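Local coordinates for protein probable TonB-dependent receptor (Pseudomonas aeruginosa, PDB 4K3F) that probably serves as a periplasmic methionine-binding lipoprotein of the NlpA family, delivering its ligand for uptake, at residues L74-A87 with A188-A202. Sequence-based numbering, arbitrary orientation.
With MSE (selenomethionine), chain B.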
loop_
_atom_site.group_PDB
_atom_site.type_symbol
_atom_site.label_atom_id
_atom_site.label_comp_id
_atom_site.label_asym_id
_atom_site.label_seq_id
_atom_site.Cartn_x
_atom_site.Cartn_y
_atom_site.Cartn_z
ATOM N N LEU A 74 4.370 11.151 13.147
ATOM C CA LEU A 74 3.901 11.540 11.842
ATOM C C LEU A 74 2.374 11.478 11.790
ATOM O O LEU A 74 1.759 10.656 12.462
ATOM C CB LEU A 74 4.511 10.638 10.766
ATOM C CG LEU A 74 6.023 10.677 10.667
ATOM C CD1 LEU A 74 6.471 9.708 9.578
ATOM C CD2 LEU A 74 6.562 12.058 10.410
ATOM N N VAL A 75 1.781 12.344 10.983
ATOM C CA VAL A 75 0.320 12.496 10.977
ATOM C C VAL A 75 -0.209 12.429 9.544
ATOM O O VAL A 75 0.348 12.957 8.562
ATOM C CB VAL A 75 -0.122 13.836 11.659
ATOM C CG1 VAL A 75 0.202 13.784 13.152
ATOM C CG2 VAL A 75 0.562 15.070 11.061
ATOM N N ALA A 76 -1.369 11.820 9.421
ATOM C CA ALA A 76 -2.024 11.744 8.141
ATOM C C ALA A 76 -2.641 13.090 7.755
ATOM O O ALA A 76 -3.198 13.774 8.570
ATOM C CB ALA A 76 -3.126 10.689 8.220
ATOM N N VAL A 77 -2.568 13.435 6.489
ATOM C CA VAL A 77 -3.111 14.693 5.952
ATOM C C VAL A 77 -4.415 14.450 5.189
ATOM O O VAL A 77 -5.448 15.119 5.469
ATOM C CB VAL A 77 -2.097 15.392 5.020
ATOM C CG1 VAL A 77 -2.689 16.701 4.484
ATOM C CG2 VAL A 77 -0.797 15.651 5.761
ATOM N N THR A 78 -4.385 13.496 4.261
ATOM C CA THR A 78 -5.564 13.153 3.476
ATOM C C THR A 78 -5.409 11.822 2.806
ATOM O O THR A 78 -4.288 11.333 2.639
ATOM C CB THR A 78 -5.880 14.230 2.424
ATOM O OG1 THR A 78 -7.248 14.089 2.004
ATOM C CG2 THR A 78 -4.978 14.151 1.201
ATOM N N GLY A 79 -6.542 11.214 2.469
ATOM C CA GLY A 79 -6.561 9.955 1.782
ATOM C C GLY A 79 -6.670 10.171 0.294
ATOM O O GLY A 79 -7.285 11.127 -0.174
ATOM N N VAL A 80 -6.043 9.305 -0.469
ATOM C CA VAL A 80 -5.984 9.468 -1.885
ATOM C C VAL A 80 -6.586 8.315 -2.664
ATOM O O VAL A 80 -7.431 8.552 -3.514
ATOM C CB VAL A 80 -4.557 9.756 -2.368
ATOM C CG1 VAL A 80 -4.578 10.034 -3.867
ATOM C CG2 VAL A 80 -3.948 10.957 -1.660
ATOM N N HIS A 81 -6.119 7.087 -2.418
ATOM C CA HIS A 81 -6.518 5.943 -3.206
ATOM C C HIS A 81 -6.396 4.662 -2.425
ATOM O O HIS A 81 -5.772 4.631 -1.357
ATOM C CB HIS A 81 -5.678 5.829 -4.492
ATOM C CG HIS A 81 -4.257 5.436 -4.253
ATOM N ND1 HIS A 81 -3.217 6.331 -4.158
ATOM C CD2 HIS A 81 -3.702 4.212 -4.085
ATOM C CE1 HIS A 81 -2.091 5.679 -3.945
ATOM N NE2 HIS A 81 -2.362 4.389 -3.893
ATOM N N ILE A 82 -7.006 3.619 -2.967
ATOM C CA ILE A 82 -6.903 2.277 -2.380
ATOM C C ILE A 82 -6.260 1.394 -3.427
ATOM O O ILE A 82 -6.492 1.582 -4.639
ATOM C CB ILE A 82 -8.300 1.695 -1.980
ATOM C CG1 ILE A 82 -9.054 2.673 -1.076
ATOM C CG2 ILE A 82 -8.169 0.379 -1.245
ATOM C CD1 ILE A 82 -10.298 3.223 -1.735
ATOM N N GLU A 83 -5.466 0.430 -2.981
ATOM C CA GLU A 83 -4.798 -0.553 -3.863
ATOM C C GLU A 83 -5.218 -1.936 -3.427
ATOM O O GLU A 83 -4.516 -2.569 -2.657
ATOM C CB GLU A 83 -3.269 -0.472 -3.709
ATOM C CG GLU A 83 -2.664 0.811 -4.173
ATOM C CD GLU A 83 -1.177 0.960 -3.843
ATOM O OE1 GLU A 83 -0.449 -0.036 -3.520
ATOM O OE2 GLU A 83 -0.748 2.099 -3.893
ATOM N N PRO A 84 -6.374 -2.421 -3.898
ATOM C CA PRO A 84 -6.813 -3.735 -3.417
ATOM C C PRO A 84 -5.739 -4.809 -3.584
ATOM O O PRO A 84 -5.175 -4.989 -4.674
ATOM C CB PRO A 84 -8.049 -4.010 -4.253
ATOM C CG PRO A 84 -8.596 -2.645 -4.492
ATOM C CD PRO A 84 -7.371 -1.772 -4.732
ATOM N N LEU A 85 -5.431 -5.487 -2.493
ATOM C CA LEU A 85 -4.319 -6.452 -2.475
ATOM C C LEU A 85 -4.758 -7.760 -3.114
ATOM O O LEU A 85 -5.827 -8.303 -2.766
ATOM C CB LEU A 85 -3.898 -6.689 -1.039
ATOM C CG LEU A 85 -2.604 -7.507 -0.991
ATOM C CD1 LEU A 85 -1.583 -6.778 -0.179
ATOM C CD2 LEU A 85 -2.970 -8.840 -0.445
ATOM N N GLY A 86 -3.915 -8.272 -4.014
ATOM C CA GLY A 86 -4.139 -9.518 -4.675
ATOM C C GLY A 86 -3.209 -10.648 -4.255
ATOM O O GLY A 86 -2.084 -10.429 -3.757
ATOM N N ALA A 87 -3.679 -11.860 -4.524
ATOM C CA ALA A 87 -2.914 -13.105 -4.411
ATOM C C ALA A 87 -2.543 -13.579 -5.813
ATOM O O ALA A 87 -3.411 -13.665 -6.679
ATOM C CB ALA A 87 -3.745 -14.156 -3.680
ATOM N N ALA A 188 -7.287 -14.153 -5.943
ATOM C CA ALA A 188 -8.208 -13.579 -4.975
ATOM C C ALA A 188 -7.780 -12.131 -4.815
ATOM O O ALA A 188 -6.628 -11.796 -5.016
ATOM C CB ALA A 188 -8.098 -14.292 -3.638
ATOM N N ILE A 189 -8.711 -11.287 -4.423
ATOM C CA ILE A 189 -8.405 -9.890 -4.258
ATOM C C ILE A 189 -9.318 -9.243 -3.251
ATOM O O ILE A 189 -10.494 -9.631 -3.129
ATOM C CB ILE A 189 -8.532 -9.145 -5.600
ATOM C CG1 ILE A 189 -7.895 -7.768 -5.500
ATOM C CG2 ILE A 189 -9.990 -9.056 -6.042
ATOM C CD1 ILE A 189 -7.474 -7.249 -6.829
ATOM N N GLU A 190 -8.807 -8.245 -2.535
ATOM C CA GLU A 190 -9.646 -7.465 -1.626
ATOM C C GLU A 190 -10.749 -6.710 -2.374
ATOM O O GLU A 190 -10.602 -6.382 -3.563
ATOM C CB GLU A 190 -8.828 -6.408 -0.927
ATOM C CG GLU A 190 -7.807 -6.957 0.037
ATOM C CD GLU A 190 -6.991 -5.881 0.680
ATOM O OE1 GLU A 190 -6.716 -4.851 -0.005
ATOM O OE2 GLU A 190 -6.596 -6.070 1.870
ATOM N N GLY A 191 -11.806 -6.363 -1.660
ATOM C CA GLY A 191 -12.695 -5.263 -2.095
ATOM C C GLY A 191 -12.006 -3.909 -1.906
ATOM O O GLY A 191 -10.953 -3.814 -1.247
ATOM N N SER A 192 -12.579 -2.832 -2.443
ATOM C CA SER A 192 -11.941 -1.519 -2.268
ATOM C C SER A 192 -12.441 -0.729 -1.065
ATOM O O SER A 192 -11.857 0.296 -0.741
ATOM C CB SER A 192 -12.108 -0.684 -3.517
ATOM O OG SER A 192 -13.494 -0.531 -3.785
ATOM N N ASP A 193 -13.527 -1.171 -0.427
ATOM C CA ASP A 193 -13.976 -0.550 0.826
ATOM C C ASP A 193 -13.276 -1.185 2.013
ATOM O O ASP A 193 -13.762 -2.136 2.610
ATOM C CB ASP A 193 -15.493 -0.663 0.979
ATOM C CG ASP A 193 -16.212 0.570 0.480
ATOM O OD1 ASP A 193 -15.759 1.162 -0.530
ATOM O OD2 ASP A 193 -17.222 0.954 1.108
ATOM N N SER A 194 -12.095 -0.680 2.313
ATOM C CA SER A 194 -11.172 -1.385 3.183
ATOM C C SER A 194 -10.519 -0.420 4.144
ATOM O O SER A 194 -10.650 0.803 4.004
ATOM C CB SER A 194 -10.099 -2.110 2.348
ATOM O OG SER A 194 -9.121 -1.189 1.844
ATOM N N PRO A 195 -9.752 -0.971 5.090
ATOM C CA PRO A 195 -8.939 -0.100 5.975
ATOM C C PRO A 195 -7.747 0.596 5.321
ATOM O O PRO A 195 -7.013 1.287 6.016
ATOM C CB PRO A 195 -8.429 -1.083 7.062
ATOM C CG PRO A 195 -9.429 -2.197 7.043
ATOM C CD PRO A 195 -9.819 -2.353 5.587
ATOM N N TYR A 196 -7.504 0.363 4.033
ATOM C CA TYR A 196 -6.167 0.582 3.477
ATOM C C TYR A 196 -6.024 1.728 2.468
ATOM O O TYR A 196 -5.138 1.716 1.594
ATOM C CB TYR A 196 -5.585 -0.719 2.923
ATOM C CG TYR A 196 -5.666 -1.841 3.923
ATOM C CD1 TYR A 196 -4.914 -1.823 5.102
ATOM C CD2 TYR A 196 -6.583 -2.880 3.757
ATOM C CE1 TYR A 196 -5.000 -2.822 6.037
ATOM C CE2 TYR A 196 -6.677 -3.883 4.707
ATOM C CZ TYR A 196 -5.904 -3.842 5.841
ATOM O OH TYR A 196 -6.024 -4.826 6.760
ATOM N N VAL A 197 -6.809 2.775 2.656
ATOM C CA VAL A 197 -6.597 3.965 1.858
ATOM C C VAL A 197 -5.182 4.480 2.076
ATOM O O VAL A 197 -4.689 4.532 3.201
ATOM C CB VAL A 197 -7.614 5.061 2.220
ATOM C CG1 VAL A 197 -7.323 6.350 1.495
ATOM C CG2 VAL A 197 -9.026 4.580 1.946
ATOM N N ASN A 198 -4.491 4.768 0.976
ATOM C CA ASN A 198 -3.153 5.375 1.029
ATOM C C ASN A 198 -3.254 6.876 1.286
ATOM O O ASN A 198 -4.093 7.555 0.699
ATOM C CB ASN A 198 -2.379 5.099 -0.264
ATOM C CG ASN A 198 -1.824 3.660 -0.319
ATOM O OD1 ASN A 198 -0.702 3.445 -0.753
ATOM N ND2 ASN A 198 -2.610 2.668 0.207
ATOM N N ILE A 199 -2.424 7.349 2.206
ATOM C CA ILE A 199 -2.530 8.680 2.726
ATOM C C ILE A 199 -1.258 9.497 2.469
ATOM O O ILE A 199 -0.135 8.998 2.522
ATOM C CB ILE A 199 -2.776 8.628 4.246
ATOM C CG1 ILE A 199 -1.850 7.596 4.927
ATOM C CG2 ILE A 199 -4.220 8.213 4.501
ATOM C CD1 ILE A 199 -1.823 7.646 6.429
ATOM N N LEU A 200 -1.476 10.774 2.298
ATOM C CA LEU A 200 -0.403 11.755 2.350
ATOM C C LEU A 200 -0.099 11.948 3.843
ATOM O O LEU A 200 -1.026 12.152 4.616
ATOM C CB LEU A 200 -0.869 13.058 1.752
ATOM C CG LEU A 200 0.040 14.264 1.900
ATOM C CD1 LEU A 200 1.279 14.071 1.100
ATOM C CD2 LEU A 200 -0.670 15.531 1.426
ATOM N N VAL A 201 1.180 11.954 4.226
ATOM C CA VAL A 201 1.605 11.970 5.631
ATOM C C VAL A 201 2.610 13.076 5.792
ATOM O O VAL A 201 3.483 13.297 4.922
ATOM C CB VAL A 201 2.215 10.579 6.042
ATOM C CG1 VAL A 201 2.898 10.642 7.407
ATOM C CG2 VAL A 201 1.078 9.579 6.075
ATOM N N ALA A 202 2.495 13.786 6.894
ATOM C CA ALA A 202 3.426 14.874 7.176
ATOM C C ALA A 202 3.636 14.971 8.658
ATOM O O ALA A 202 3.577 13.946 9.327
ATOM C CB ALA A 202 2.887 16.161 6.531
HETATM N N MSE B 300 0.731 0.995 -1.431
HETATM C CA MSE B 300 0.767 -0.062 -0.380
HETATM C C MSE B 300 -0.635 -0.656 -0.306
HETATM O O MSE B 300 -1.618 0.093 -0.326
HETATM O OXT MSE B 300 -0.788 -1.879 -0.210
HETATM C CB MSE B 300 1.196 0.499 0.985
HETATM C CG MSE B 300 1.268 -0.566 2.053
HETATM SE SE MSE B 300 1.644 0.246 3.802
HETATM C CE MSE B 300 3.416 0.831 3.510
HETATM O O HOH W 1 -4.362 -0.209 -0.340
#
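The first torsions of H81 and N198 bring their side chains together across two antiparallel strands. These strands lead into two of the links between the lobes of a periplasmic binding protein fold, consistent with a hinge. H81 CG stands between its own backbone N and carbonyl carbon (chi1 70°), and N198 CG lies anti to its carbonyl carbon (chi1 -77°). The H81 torsion lays its ring against N198 CB, which sits over one face, toward the rim, in a CH-pi contact. The N198 torsion sends its amide toward the ligand. Strands 75-82 and 198-202 belong to the sheet of one lobe. Segment 74-87 passes on to the second lobe and segment 188-202 returns from it; there 86-87 runs antiparallel to 188-189. In the first lobe V77 N donates to L200 O at 2.7 Å, and V77 CG1 packs alongside L200 CD2. I82 CG1 meets V197 CG2 at 3.6 Å near the linkers. There E190 OE1 takes the N-H of L85 (2.9 Å) from above the carboxylate plane. The same OE1 forms a salt bridge with R115, which also binds the ligand. Selenomethionine lies beside these linkers. H81 NE2 donates in its ring plane to the anti lone pair of E83 OE2 (2.8 Å), which would hold the carboxylate in place. The ligand N donates to E83 OE1 (2.6 Å) and N198 OD1. A water accepts from E83 N and lies 2.8 Å from the ligand O, and N198 ND2 donates to that same ligand O at 2.8 Å.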